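SidF, inhibitor of growth family, member 3 (Legionella pneumophila subsp. pneumophila, PDB 4FYE) is a phosphoinositide phosphatase that probably removes the 3-phosphate from the inositol ring of phosphatidylinositol 3,4,5-trisphosphate. Local coordinates at residues Ser18-Val23 and Gln39-Pro44; Arg443-Met448 and Thr629-Leu634; Arg595-Tyr600 and Asp672-Gly677. The protein carries 1 engineered substitution. All blocks are in the same frame, centred on the assembly; numbering follows the deposited sequence.

Contact 1. Residues Ser18-Val23 and Gln39-Pro44; sequences SDLEPV and QVFKDP
Glu21 puts its CG anti to the backbone N (chi1 176°), while Lys42 turns its CG beside its own N, opposite the carbonyl carbon (chi1 -75°). Both chains run extended beyond CG and lie side by side, pointing the same way, with Glu21 CG 4.0 Å from Lys42 CE. At the end the two charges close a salt bridge, Lys42 NZ to Glu21 OE1 at 2.8 Å. The ammonium does not come in the plane of the carboxylate: it meets OE1 from above, 71° out of that plane. Both residues are exposed, so this ion pair sits on the surface.

The backbones meet in a single antiparallel bridge. Pro22 and Phe41 form a non-hydrogen-bonded pair, a position where the missing N-H of proline costs nothing. The bonds fall to its two sides, Lys42 N to Glu21 O at 2.7 Å and Val23 N to Val40 O at 3.1 Å. Since strand 39-42 is an outermost strand of the six-stranded mixed sheet, with strand 50-55 along its other edge (Phe41 pairs with Val51), the loop after helix 9-16 lies against the sheet's rim.

Side chains pack around the bridge. Leu20 crosses Phe41 at about a right angle, CB to CB 3.9 Å, and its CD2 rests on the proline ring of Pro44, 3.6 Å from Pro44 CB. Glu21 O lies near the plane of the Phe41 ring, at its edge. Val23 lays CG2 against the backbone of the strand, 3.3 Å from Phe41 C, a tight fit. Pro44 also touches His15 and Leu16, the latter the last residue of helix 9-16.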
ATOM      1  N   SER A  18       0.870  -8.042  22.503  1.00 60.96           N
ATOM      2  CA  SER A  18       0.980  -8.536  23.881  1.00 64.95           C
ATOM      3  C   SER A  18       2.227  -9.429  24.021  1.00 69.51           C
ATOM      4  O   SER A  18       3.147  -9.363  23.178  1.00 63.17           O
ATOM      5  CB  SER A  18      -0.296  -9.306  24.287  1.00 64.48           C
ATOM      6  OG  SER A  18      -0.437 -10.480  23.494  1.00 61.41           O
ATOM      7  N   ASP A  19       2.250 -10.263  25.066  1.00 68.75           N
ATOM      8  CA  ASP A  19       3.425 -11.048  25.353  1.00 74.98           C
ATOM      9  C   ASP A  19       3.493 -12.247  24.455  1.00 74.15           C
ATOM     10  O   ASP A  19       2.708 -13.165  24.624  1.00 81.25           O
ATOM     11  CB  ASP A  19       3.480 -11.468  26.825  1.00 83.88           C
ATOM     12  CG  ASP A  19       4.670 -10.842  27.555  1.00 94.18           C
ATOM     13  OD1 ASP A  19       5.138  -9.769  27.113  1.00 96.10           O
ATOM     14  OD2 ASP A  19       5.155 -11.413  28.558  1.00103.18           O
ATOM     15  N   LEU A  20       4.434 -12.255  23.513  1.00 66.31           N
ATOM     16  CA  LEU A  20       4.491 -13.360  22.545  1.00 65.72           C
ATOM     17  C   LEU A  20       5.607 -14.355  22.778  1.00 67.71           C
ATOM     18  O   LEU A  20       6.622 -14.025  23.441  1.00 66.25           O
ATOM     19  CB  LEU A  20       4.600 -12.822  21.118  1.00 60.11           C
ATOM     20  CG  LEU A  20       3.522 -11.810  20.706  1.00 55.79           C
ATOM     21  CD1 LEU A  20       4.052 -11.013  19.515  1.00 54.03           C
ATOM     22  CD2 LEU A  20       2.197 -12.477  20.347  1.00 54.91           C
ATOM     23  N   GLU A  21       5.436 -15.555  22.203  1.00 67.00           N
ATOM     24  CA  GLU A  21       6.410 -16.639  22.370  1.00 69.28           C
ATOM     25  C   GLU A  21       7.580 -16.452  21.423  1.00 68.42           C
ATOM     26  O   GLU A  21       7.370 -16.437  20.217  1.00 65.32           O
ATOM     27  CB  GLU A  21       5.802 -18.026  22.121  1.00 73.97           C
ATOM     28  CG  GLU A  21       6.823 -19.173  22.195  1.00 86.26           C
ATOM     29  CD  GLU A  21       6.224 -20.552  22.544  1.00105.61           C
ATOM     30  OE1 GLU A  21       6.883 -21.579  22.246  1.00113.36           O
ATOM     31  OE2 GLU A  21       5.107 -20.639  23.123  1.00109.02           O
ATOM     32  N   PRO A  22       8.818 -16.353  21.976  1.00 71.42           N
ATOM     33  CA  PRO A  22      10.054 -16.290  21.174  1.00 67.37           C
ATOM     34  C   PRO A  22      10.214 -17.466  20.189  1.00 65.97           C
ATOM     35  O   PRO A  22       9.704 -18.550  20.433  1.00 70.62           O
ATOM     36  CB  PRO A  22      11.164 -16.309  22.254  1.00 70.99           C
ATOM     37  CG  PRO A  22      10.535 -15.707  23.482  1.00 65.27           C
ATOM     38  CD  PRO A  22       9.089 -16.154  23.426  1.00 66.16           C
ATOM     39  N   VAL A  23      10.887 -17.205  19.071  1.00 64.66           N
ATOM     40  CA  VAL A  23      11.282 -18.188  18.068  1.00 65.93           C
ATOM     41  C   VAL A  23      12.808 -18.113  17.911  1.00 68.45           C
ATOM     42  O   VAL A  23      13.362 -17.018  17.701  1.00 65.53           O
ATOM     43  CB  VAL A  23      10.726 -17.851  16.684  1.00 65.37           C
ATOM     44  CG1 VAL A  23      11.071 -18.937  15.686  1.00 66.90           C
ATOM     45  CG2 VAL A  23       9.231 -17.586  16.732  1.00 70.42           C
ATOM     46  N   GLN A  39      13.365  -8.770  16.595  1.00 45.75           N
ATOM     47  CA  GLN A  39      13.045  -9.922  17.363  1.00 46.20           C
ATOM     48  C   GLN A  39      11.891 -10.668  16.746  1.00 46.98           C
ATOM     49  O   GLN A  39      10.957 -10.065  16.211  1.00 46.26           O
ATOM     50  CB  GLN A  39      12.778  -9.479  18.766  1.00 48.28           C
ATOM     51  CG  GLN A  39      14.035  -8.802  19.296  1.00 52.52           C
ATOM     52  CD  GLN A  39      14.099  -8.969  20.783  1.00 64.56           C
ATOM     53  OE1 GLN A  39      13.196  -8.516  21.498  1.00 62.84           O
ATOM     54  NE2 GLN A  39      15.110  -9.711  21.258  1.00 68.43           N
ATOM     55  N   VAL A  40      11.997 -11.983  16.790  1.00 47.31           N
ATOM     56  CA  VAL A  40      11.063 -12.851  16.143  1.00 51.32           C
ATOM     57  C   VAL A  40      10.282 -13.710  17.127  1.00 54.17           C
ATOM     58  O   VAL A  40      10.821 -14.207  18.130  1.00 53.71           O
ATOM     59  CB  VAL A  40      11.776 -13.733  15.120  1.00 53.74           C
ATOM     60  CG1 VAL A  40      10.755 -14.407  14.212  1.00 51.82           C
ATOM     61  CG2 VAL A  40      12.698 -12.877  14.281  1.00 53.60           C
ATOM     62  N   PHE A  41       9.016 -13.903  16.806  1.00 50.66           N
ATOM     63  CA  PHE A  41       8.062 -14.423  17.769  1.00 53.73           C
ATOM     64  C   PHE A  41       6.978 -15.260  17.066  1.00 57.91           C
ATOM     65  O   PHE A  41       6.798 -15.190  15.831  1.00 57.84           O
ATOM     66  CB  PHE A  41       7.351 -13.251  18.428  1.00 49.46           C
ATOM     67  CG  PHE A  41       8.225 -12.377  19.298  1.00 50.37           C
ATOM     68  CD1 PHE A  41       8.618 -12.802  20.569  1.00 49.01           C
ATOM     69  CD2 PHE A  41       8.576 -11.073  18.879  1.00 47.17           C
ATOM     70  CE1 PHE A  41       9.387 -11.982  21.392  1.00 48.76           C
ATOM     71  CE2 PHE A  41       9.356 -10.262  19.685  1.00 50.14           C
ATOM     72  CZ  PHE A  41       9.764 -10.712  20.959  1.00 48.72           C
ATOM     73  N   LYS A  42       6.198 -16.025  17.831  1.00 63.95           N
ATOM     74  CA  LYS A  42       5.164 -16.876  17.190  1.00 63.17           C
ATOM     75  C   LYS A  42       3.919 -16.043  17.046  1.00 58.67           C
ATOM     76  O   LYS A  42       3.668 -15.185  17.892  1.00 55.99           O
ATOM     77  CB  LYS A  42       4.871 -18.117  18.016  1.00 68.27           C
ATOM     78  CG  LYS A  42       5.939 -19.216  17.962  1.00 72.83           C
ATOM     79  CD  LYS A  42       5.329 -20.495  18.561  1.00 77.71           C
ATOM     80  CE  LYS A  42       6.332 -21.532  19.063  1.00 85.12           C
ATOM     81  NZ  LYS A  42       5.648 -22.592  19.900  1.00 86.26           N
ATOM     82  N   ASP A  43       3.152 -16.252  15.976  1.00 55.74           N
ATOM     83  CA  ASP A  43       1.879 -15.534  15.843  1.00 53.94           C
ATOM     84  C   ASP A  43       0.935 -15.953  16.970  1.00 57.61           C
ATOM     85  O   ASP A  43       0.819 -17.143  17.276  1.00 60.48           O
ATOM     86  CB  ASP A  43       1.259 -15.775  14.483  1.00 57.71           C
ATOM     87  CG  ASP A  43       0.075 -14.865  14.214  1.00 63.26           C
ATOM     88  OD1 ASP A  43      -1.044 -15.217  14.679  1.00 68.59           O
ATOM     89  OD2 ASP A  43       0.270 -13.793  13.576  1.00 53.35           O
ATOM     90  N   PRO A  44       0.297 -14.981  17.632  1.00 57.43           N
ATOM     91  CA  PRO A  44      -0.545 -15.335  18.782  1.00 57.61           C
ATOM     92  C   PRO A  44      -1.792 -16.091  18.372  1.00 63.94           C
ATOM     93  O   PRO A  44      -2.542 -16.569  19.235  1.00 76.74           O
ATOM     94  CB  PRO A  44      -0.976 -13.980  19.355  1.00 56.86           C
ATOM     95  CG  PRO A  44      -0.855 -13.014  18.211  1.00 57.63           C
ATOM     96  CD  PRO A  44       0.245 -13.537  17.317  1.00 52.57           C
TER

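Contact 2. Residues Arg443-Met448 and Thr629-Leu634; sequences RFVNQM and TLMASL
Phe444 and Met631 make a Met-aromatic contact, buried between helices 438-458 and 626-637, and the few side chains around them carry the rest of an apolar interface. The short helical segments are well separated, 12.0 Å at the closest approach of their axes, and their N-to-C directions diverge by 37°. Long side chains therefore do the bridging.

The phenyl ring and the methionine come from opposite directions. Met631 SD stands 5.5 Å from the centroid of the Phe444 ring, placed obliquely to it, and Met631 CB lies in the ring plane at the edge, 3.9 Å from Phe444 CE2. One face of the same ring is covered from its own helix, one turn on: Met448 CG sits 3.6 Å above the ring plane, shifted toward the rim.

Bends at chi2 (-62°) and chi3 of Met631 aim its methyl at Val445 and Met448 of helix 438-458. The modelled CE sits implausibly close to Phe444, which makes its exact place uncertain; as modelled it lies 3.8 Å from Met448 CB and, more loosely, near Val445 CG2. Met448, bent in the same manner, slides past Met631 the other way and brings its own CE 4.0 Å from Leu634 CD1, one turn further along helix 626-637.

Around this core, Phe444 also packs on Arg413 and Ser415 of strand 402-416. Met631 touches Ala609 and Val445 touches Tyr614, both on helix 590-614, while Thr629 and Ala632 turn to Ile660 of helix 652-668.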
ATOM      1  N   ARG A 443     -10.955  13.816 -13.655  1.00 61.99           N
ATOM      2  CA  ARG A 443     -12.065  12.954 -13.265  1.00 58.57           C
ATOM      3  C   ARG A 443     -12.027  12.632 -11.749  1.00 59.97           C
ATOM      4  O   ARG A 443     -12.997  12.929 -11.007  1.00 58.29           O
ATOM      5  CB  ARG A 443     -11.978  11.674 -14.070  1.00 59.74           C
ATOM      6  CG  ARG A 443     -13.043  10.615 -13.754  1.00 61.78           C
ATOM      7  CD  ARG A 443     -13.263   9.776 -15.005  1.00 61.89           C
ATOM      8  NE  ARG A 443     -14.195   8.702 -14.763  1.00 65.28           N
ATOM      9  CZ  ARG A 443     -13.861   7.499 -14.313  1.00 60.35           C
ATOM     10  NH1 ARG A 443     -12.590   7.204 -14.096  1.00 53.54           N
ATOM     11  NH2 ARG A 443     -14.816   6.578 -14.136  1.00 58.79           N
ATOM     12  N   PHE A 444     -10.905  12.049 -11.299  1.00 55.06           N
ATOM     13  CA  PHE A 444     -10.703  11.686  -9.883  1.00 51.94           C
ATOM     14  C   PHE A 444     -10.968  12.884  -8.966  1.00 51.51           C
ATOM     15  O   PHE A 444     -11.702  12.786  -7.987  1.00 54.68           O
ATOM     16  CB  PHE A 444      -9.275  11.157  -9.707  1.00 53.22           C
ATOM     17  CG  PHE A 444      -8.894  10.851  -8.279  1.00 52.59           C
ATOM     18  CD1 PHE A 444      -9.178   9.619  -7.719  1.00 49.44           C
ATOM     19  CD2 PHE A 444      -8.231  11.807  -7.508  1.00 48.47           C
ATOM     20  CE1 PHE A 444      -8.811   9.336  -6.409  1.00 51.68           C
ATOM     21  CE2 PHE A 444      -7.850  11.533  -6.223  1.00 50.32           C
ATOM     22  CZ  PHE A 444      -8.145  10.290  -5.661  1.00 52.79           C
ATOM     23  N   VAL A 445     -10.434  14.045  -9.302  1.00 52.71           N
ATOM     24  CA  VAL A 445     -10.674  15.174  -8.447  1.00 51.71           C
ATOM     25  C   VAL A 445     -12.173  15.442  -8.356  1.00 58.33           C
ATOM     26  O   VAL A 445     -12.735  15.598  -7.250  1.00 59.67           O
ATOM     27  CB  VAL A 445      -9.827  16.402  -8.853  1.00 51.86           C
ATOM     28  CG1 VAL A 445     -10.343  17.671  -8.184  1.00 50.87           C
ATOM     29  CG2 VAL A 445      -8.360  16.185  -8.462  1.00 47.85           C
ATOM     30  N   ASN A 446     -12.858  15.453  -9.497  1.00 60.34           N
ATOM     31  CA  ASN A 446     -14.324  15.686  -9.475  1.00 60.83           C
ATOM     32  C   ASN A 446     -15.053  14.620  -8.616  1.00 60.03           C
ATOM     33  O   ASN A 446     -15.929  14.929  -7.797  1.00 58.11           O
ATOM     34  CB  ASN A 446     -14.888  15.643 -10.880  1.00 59.07           C
ATOM     35  CG  ASN A 446     -14.522  16.831 -11.698  1.00 63.11           C
ATOM     36  OD1 ASN A 446     -14.344  17.949 -11.177  1.00 66.81           O
ATOM     37  ND2 ASN A 446     -14.429  16.618 -13.022  1.00 64.08           N
ATOM     38  N   GLN A 447     -14.681  13.366  -8.797  1.00 58.88           N
ATOM     39  CA  GLN A 447     -15.370  12.303  -8.053  1.00 60.41           C
ATOM     40  C   GLN A 447     -15.264  12.526  -6.563  1.00 59.01           C
ATOM     41  O   GLN A 447     -16.263  12.523  -5.863  1.00 61.05           O
ATOM     42  CB  GLN A 447     -14.769  10.963  -8.376  1.00 58.39           C
ATOM     43  CG  GLN A 447     -14.850  10.631  -9.847  1.00 61.51           C
ATOM     44  CD  GLN A 447     -14.203   9.300 -10.183  1.00 58.77           C
ATOM     45  OE1 GLN A 447     -13.047   9.041  -9.858  1.00 55.04           O
ATOM     46  NE2 GLN A 447     -14.965   8.442 -10.833  1.00 55.01           N
ATOM     47  N   MET A 448     -14.041  12.766  -6.104  1.00 58.81           N
ATOM     48  CA  MET A 448     -13.725  12.838  -4.682  1.00 57.64           C
ATOM     49  C   MET A 448     -14.337  14.093  -4.147  1.00 58.27           C
ATOM     50  O   MET A 448     -14.792  14.145  -3.017  1.00 64.94           O
ATOM     51  CB  MET A 448     -12.184  12.884  -4.459  1.00 61.14           C
ATOM     52  CG  MET A 448     -11.440  11.604  -4.843  1.00 56.91           C
ATOM     53  SD  MET A 448     -11.923  10.239  -3.759  1.00 56.41           S
ATOM     54  CE  MET A 448     -10.988  10.594  -2.253  1.00 54.10           C
ATOM     55  N   THR A 629      -0.855  12.315  -0.739  1.00 39.52           N
ATOM     56  CA  THR A 629      -1.134  12.072   0.695  1.00 35.84           C
ATOM     57  C   THR A 629      -2.475  12.633   1.101  1.00 38.64           C
ATOM     58  O   THR A 629      -3.208  11.972   1.837  1.00 40.72           O
ATOM     59  CB  THR A 629      -0.093  12.714   1.613  1.00 35.80           C
ATOM     60  OG1 THR A 629       1.173  12.158   1.297  1.00 37.80           O
ATOM     61  CG2 THR A 629      -0.385  12.391   3.096  1.00 32.03           C
ATOM     62  N   LEU A 630      -2.829  13.809   0.554  1.00 41.82           N
ATOM     63  CA  LEU A 630      -4.043  14.480   0.936  1.00 41.60           C
ATOM     64  C   LEU A 630      -5.177  13.665   0.480  1.00 43.97           C
ATOM     65  O   LEU A 630      -6.061  13.296   1.269  1.00 49.06           O
ATOM     66  CB  LEU A 630      -4.098  15.891   0.379  1.00 43.45           C
ATOM     67  CG  LEU A 630      -3.086  16.711   1.184  1.00 43.76           C
ATOM     68  CD1 LEU A 630      -2.652  18.066   0.567  1.00 44.84           C
ATOM     69  CD2 LEU A 630      -3.633  16.881   2.593  1.00 46.17           C
ATOM     70  N   MET A 631      -5.138  13.301  -0.780  1.00 46.59           N
ATOM     71  CA  MET A 631      -6.235  12.510  -1.349  1.00 48.73           C
ATOM     72  C   MET A 631      -6.325  11.138  -0.673  1.00 48.47           C
ATOM     73  O   MET A 631      -7.430  10.642  -0.410  1.00 50.29           O
ATOM     74  CB  MET A 631      -6.095  12.408  -2.866  1.00 48.67           C
ATOM     75  CG  MET A 631      -6.106  13.756  -3.551  1.00 49.81           C
ATOM     76  SD  MET A 631      -7.722  14.468  -3.195  1.00 64.71           S
ATOM     77  CE  MET A 631      -8.592  14.174  -4.705  1.00 62.13           C
ATOM     78  N   ALA A 632      -5.186  10.545  -0.286  1.00 48.45           N
ATOM     79  CA  ALA A 632      -5.311   9.195   0.323  1.00 42.99           C
ATOM     80  C   ALA A 632      -5.915   9.391   1.680  1.00 45.16           C
ATOM     81  O   ALA A 632      -6.792   8.655   2.099  1.00 47.89           O
ATOM     82  CB  ALA A 632      -3.988   8.511   0.427  1.00 41.38           C
ATOM     83  N   SER A 633      -5.480  10.425   2.375  1.00 48.62           N
ATOM     84  CA  SER A 633      -6.050  10.698   3.698  1.00 49.37           C
ATOM     85  C   SER A 633      -7.569  10.959   3.619  1.00 54.08           C
ATOM     86  O   SER A 633      -8.345  10.527   4.503  1.00 50.94           O
ATOM     87  CB  SER A 633      -5.315  11.881   4.296  1.00 47.50           C
ATOM     88  OG  SER A 633      -3.928  11.519   4.340  1.00 42.81           O
ATOM     89  N   LEU A 634      -7.994  11.588   2.526  1.00 50.15           N
ATOM     90  CA  LEU A 634      -9.391  11.957   2.361  1.00 49.97           C
ATOM     91  C   LEU A 634     -10.237  10.722   2.147  1.00 48.60           C
ATOM     92  O   LEU A 634     -11.418  10.644   2.598  1.00 49.76           O
ATOM     93  CB  LEU A 634      -9.539  12.791   1.120  1.00 51.64           C
ATOM     94  CG  LEU A 634     -10.529  13.940   1.042  1.00 55.78           C
ATOM     95  CD1 LEU A 634     -10.819  14.119  -0.437  1.00 55.51           C
ATOM     96  CD2 LEU A 634     -11.788  13.749   1.867  1.00 53.47           C
TER

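Contact 3. Residues Arg595-Tyr600 and Asp672-Gly677; sequences RLQHFY and DGLYTG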
ATOM      1  N   ARG A 595     -17.763  13.386  15.291  1.00 81.01           N
ATOM      2  CA  ARG A 595     -18.523  14.084  14.288  1.00 83.82           C
ATOM      3  C   ARG A 595     -17.698  15.295  13.901  1.00 77.98           C
ATOM      4  O   ARG A 595     -17.542  15.596  12.728  1.00 76.56           O
ATOM      5  CB  ARG A 595     -19.898  14.542  14.838  1.00 82.01           C
ATOM      6  CG  ARG A 595     -20.987  13.477  14.908  1.00 92.46           C
ATOM      7  CD  ARG A 595     -22.045  13.888  15.931  1.00100.45           C
ATOM      8  NE  ARG A 595     -23.098  12.909  16.199  1.00104.67           N
ATOM      9  CZ  ARG A 595     -22.901  11.635  16.562  1.00112.15           C
ATOM     10  NH1 ARG A 595     -21.673  11.129  16.658  1.00106.69           N
ATOM     11  NH2 ARG A 595     -23.947  10.847  16.810  1.00104.86           N
ATOM     12  N   LEU A 596     -17.164  15.986  14.898  1.00 75.88           N
ATOM     13  CA  LEU A 596     -16.599  17.312  14.650  1.00 78.45           C
ATOM     14  C   LEU A 596     -15.245  17.256  13.944  1.00 76.46           C
ATOM     15  O   LEU A 596     -14.872  18.181  13.216  1.00 76.40           O
ATOM     16  CB  LEU A 596     -16.498  18.092  15.959  1.00 80.59           C
ATOM     17  CG  LEU A 596     -17.799  18.777  16.413  1.00 84.42           C
ATOM     18  CD1 LEU A 596     -19.007  17.878  16.243  1.00 83.62           C
ATOM     19  CD2 LEU A 596     -17.717  19.281  17.844  1.00 85.64           C
ATOM     20  N   GLN A 597     -14.533  16.159  14.166  1.00 72.52           N
ATOM     21  CA  GLN A 597     -13.216  15.924  13.590  1.00 75.05           C
ATOM     22  C   GLN A 597     -13.386  15.392  12.191  1.00 73.51           C
ATOM     23  O   GLN A 597     -12.724  15.859  11.263  1.00 71.35           O
ATOM     24  CB  GLN A 597     -12.436  14.928  14.443  1.00 71.90           C
ATOM     25  CG  GLN A 597     -12.236  15.385  15.889  1.00 71.47           C
ATOM     26  CD  GLN A 597     -11.713  14.276  16.781  1.00 74.13           C
ATOM     27  OE1 GLN A 597     -12.082  13.107  16.612  1.00 72.06           O
ATOM     28  NE2 GLN A 597     -10.825  14.626  17.726  1.00 76.04           N
ATOM     29  N   HIS A 598     -14.285  14.422  12.042  1.00 77.13           N
ATOM     30  CA  HIS A 598     -14.630  13.931  10.720  1.00 76.08           C
ATOM     31  C   HIS A 598     -15.018  15.059   9.834  1.00 75.44           C
ATOM     32  O   HIS A 598     -14.457  15.195   8.758  1.00 78.19           O
ATOM     33  CB  HIS A 598     -15.763  12.917  10.746  1.00 81.66           C
ATOM     34  CG  HIS A 598     -16.237  12.499   9.353  1.00 85.36           C
ATOM     35  ND1 HIS A 598     -15.454  11.784   8.497  1.00 73.33           N
ATOM     36  CD2 HIS A 598     -17.446  12.744   8.679  1.00 79.47           C
ATOM     37  CE1 HIS A 598     -16.139  11.573   7.348  1.00 74.84           C
ATOM     38  NE2 HIS A 598     -17.350  12.170   7.458  1.00 82.25           N
ATOM     39  N   PHE A 599     -15.963  15.891  10.256  1.00 72.49           N
ATOM     40  CA  PHE A 599     -16.405  16.990   9.371  1.00 75.06           C
ATOM     41  C   PHE A 599     -15.258  17.928   8.967  1.00 71.98           C
ATOM     42  O   PHE A 599     -15.031  18.236   7.784  1.00 73.35           O
ATOM     43  CB  PHE A 599     -17.542  17.818  10.004  1.00 77.58           C
ATOM     44  CG  PHE A 599     -18.088  18.894   9.097  1.00 79.11           C
ATOM     45  CD1 PHE A 599     -17.458  20.133   8.997  1.00 83.09           C
ATOM     46  CD2 PHE A 599     -19.240  18.678   8.344  1.00 83.59           C
ATOM     47  CE1 PHE A 599     -17.961  21.138   8.175  1.00 83.70           C
ATOM     48  CE2 PHE A 599     -19.749  19.678   7.514  1.00 85.62           C
ATOM     49  CZ  PHE A 599     -19.105  20.904   7.428  1.00 86.42           C
ATOM     50  N   TYR A 600     -14.552  18.408   9.970  1.00 69.37           N
ATOM     51  CA  TYR A 600     -13.480  19.331   9.737  1.00 66.11           C
ATOM     52  C   TYR A 600     -12.304  18.737   8.938  1.00 67.11           C
ATOM     53  O   TYR A 600     -11.668  19.430   8.133  1.00 66.03           O
ATOM     54  CB  TYR A 600     -12.949  19.785  11.072  1.00 65.91           C
ATOM     55  CG  TYR A 600     -11.823  20.714  10.890  1.00 65.99           C
ATOM     56  CD1 TYR A 600     -10.508  20.236  10.732  1.00 64.11           C
ATOM     57  CD2 TYR A 600     -12.061  22.078  10.783  1.00 69.43           C
ATOM     58  CE1 TYR A 600      -9.460  21.119  10.522  1.00 62.34           C
ATOM     59  CE2 TYR A 600     -11.032  22.974  10.570  1.00 68.53           C
ATOM     60  CZ  TYR A 600      -9.737  22.493  10.448  1.00 65.60           C
ATOM     61  OH  TYR A 600      -8.739  23.405  10.237  1.00 66.29           O
ATOM     62  N   ASP A 672      -6.608  18.383  19.534  1.00 79.67           N
ATOM     63  CA  ASP A 672      -7.836  18.517  18.765  1.00 75.39           C
ATOM     64  C   ASP A 672      -8.294  17.257  18.068  1.00 69.41           C
ATOM     65  O   ASP A 672      -9.480  17.079  17.853  1.00 65.06           O
ATOM     66  CB  ASP A 672      -7.544  19.501  17.636  1.00 80.52           C
ATOM     67  CG  ASP A 672      -8.008  20.850  17.943  1.00 84.04           C
ATOM     68  OD1 ASP A 672      -8.878  20.889  18.817  1.00101.32           O
ATOM     69  OD2 ASP A 672      -7.538  21.859  17.353  1.00 84.78           O
ATOM     70  N   GLY A 673      -7.340  16.413  17.654  1.00 65.64           N
ATOM     71  CA  GLY A 673      -7.583  15.465  16.574  1.00 58.36           C
ATOM     72  C   GLY A 673      -7.689  16.164  15.209  1.00 59.16           C
ATOM     73  O   GLY A 673      -8.110  15.561  14.237  1.00 64.43           O
ATOM     74  N   LEU A 674      -7.316  17.432  15.119  1.00 57.74           N
ATOM     75  CA  LEU A 674      -7.563  18.200  13.894  1.00 58.54           C
ATOM     76  C   LEU A 674      -6.347  18.446  12.988  1.00 59.55           C
ATOM     77  O   LEU A 674      -5.229  18.763  13.442  1.00 62.94           O
ATOM     78  CB  LEU A 674      -8.193  19.545  14.252  1.00 59.81           C
ATOM     79  CG  LEU A 674      -9.578  19.556  14.928  1.00 63.57           C
ATOM     80  CD1 LEU A 674      -9.974  21.029  15.064  1.00 65.17           C
ATOM     81  CD2 LEU A 674     -10.649  18.770  14.178  1.00 58.20           C
ATOM     82  N   TYR A 675      -6.569  18.350  11.689  1.00 58.61           N
ATOM     83  CA  TYR A 675      -5.448  18.394  10.762  1.00 59.51           C
ATOM     84  C   TYR A 675      -4.884  19.808  10.526  1.00 61.11           C
ATOM     85  O   TYR A 675      -5.596  20.650  10.007  1.00 66.89           O
ATOM     86  CB  TYR A 675      -5.859  17.728   9.455  1.00 55.44           C
ATOM     87  CG  TYR A 675      -4.890  17.941   8.338  1.00 53.93           C
ATOM     88  CD1 TYR A 675      -3.733  17.138   8.236  1.00 50.39           C
ATOM     89  CD2 TYR A 675      -5.116  18.927   7.371  1.00 55.63           C
ATOM     90  CE1 TYR A 675      -2.845  17.324   7.220  1.00 47.92           C
ATOM     91  CE2 TYR A 675      -4.202  19.129   6.340  1.00 55.27           C
ATOM     92  CZ  TYR A 675      -3.083  18.314   6.278  1.00 51.91           C
ATOM     93  OH  TYR A 675      -2.167  18.479   5.283  1.00 51.64           O
ATOM     94  N   THR A 676      -3.605  20.035  10.870  1.00 63.10           N
ATOM     95  CA  THR A 676      -2.889  21.333  10.660  1.00 59.00           C
ATOM     96  C   THR A 676      -1.998  21.399   9.407  1.00 60.24           C
ATOM     97  O   THR A 676      -1.591  22.482   8.977  1.00 67.46           O
ATOM     98  CB  THR A 676      -1.945  21.666  11.837  1.00 58.36           C
ATOM     99  OG1 THR A 676      -0.858  20.695  11.940  1.00 52.47           O
ATOM    100  CG2 THR A 676      -2.727  21.729  13.121  1.00 55.85           C
ATOM    101  N   GLY A 677      -1.678  20.256   8.815  1.00 56.39           N
ATOM    102  CA  GLY A 677      -0.680  20.252   7.735  1.00 55.15           C
ATOM    103  C   GLY A 677       0.783  20.290   8.200  1.00 54.79           C
ATOM    104  O   GLY A 677       1.712  20.135   7.397  1.00 53.59           O
TER
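Gln597 reaches from helix 590-614 to the backbone of Asp672 and Gly673, in the irregular connection between helices 652-668 and 678-681; it is a helix side chain gripping a loop through a main-chain carbonyl. From CB the chain sets off with CG beside the backbone N (chi1 -59°) and stays extended, crossing Leu674 at about a right angle. CG comes near Asp672 O and has Leu674 CD2 a little farther off, at 4.1 Å. CD follows, 3.7 Å from Asp672 O. At the tip, NE2 donates to Asp672 O over 2.8 Å, with an N-H...O angle of 159°; the acceptor lies close to the plane of the Gln597 amide, while the donor is tilted 24° from the carbonyl plane. Gly673, whose phi is positive, lays its CA directly against the amide, 3.5 Å from the same NE2.

One turn later on the helix, Asn601 bonds to both Gly673 O and Tyr675 N, and the loop is thus held by two amide side chains in succession. The carboxylate of Asp672 turns elsewhere, to Ser580 OG.

Leu674 carries the apolar part of the contact. Its CD1 lies over one face of the Tyr600 ring, while CD2 touches Tyr600 CD1 at 3.7 Å and Gln597 CA at 3.9 Å. The edge of that ring looks at the backbone of the loop, with Tyr675 O in the ring plane, 3.9 Å from Tyr600 CE1. The Tyr675 ring leads away from helix 590-614, and the chain that follows crosses one face of it: the N of Gly677, the N-cap residue of helix 678-681, sits 3.4 Å above the centre of that ring.

Near the N terminus contact 1 closes a loop of 15 residues without helix or strand, tying the segment after helix 9-16 to an edge of the six-stranded sheet. It is complete long before the others begin and lies about 25 Å or more from them, nearest atoms. Contacts 2 and 3 cross: their segments alternate as 443-448, 595-600, 629-634 and 672-677, so the chain passes through helix 590-614 before returning to contact 2. Their centres are about 17 Å apart and they touch, Leu630 CD2 to Tyr675 OH at 3.5 Å. Together they join helices 438-458, 590-614 and 626-637 and the loop leading into helix 678-681.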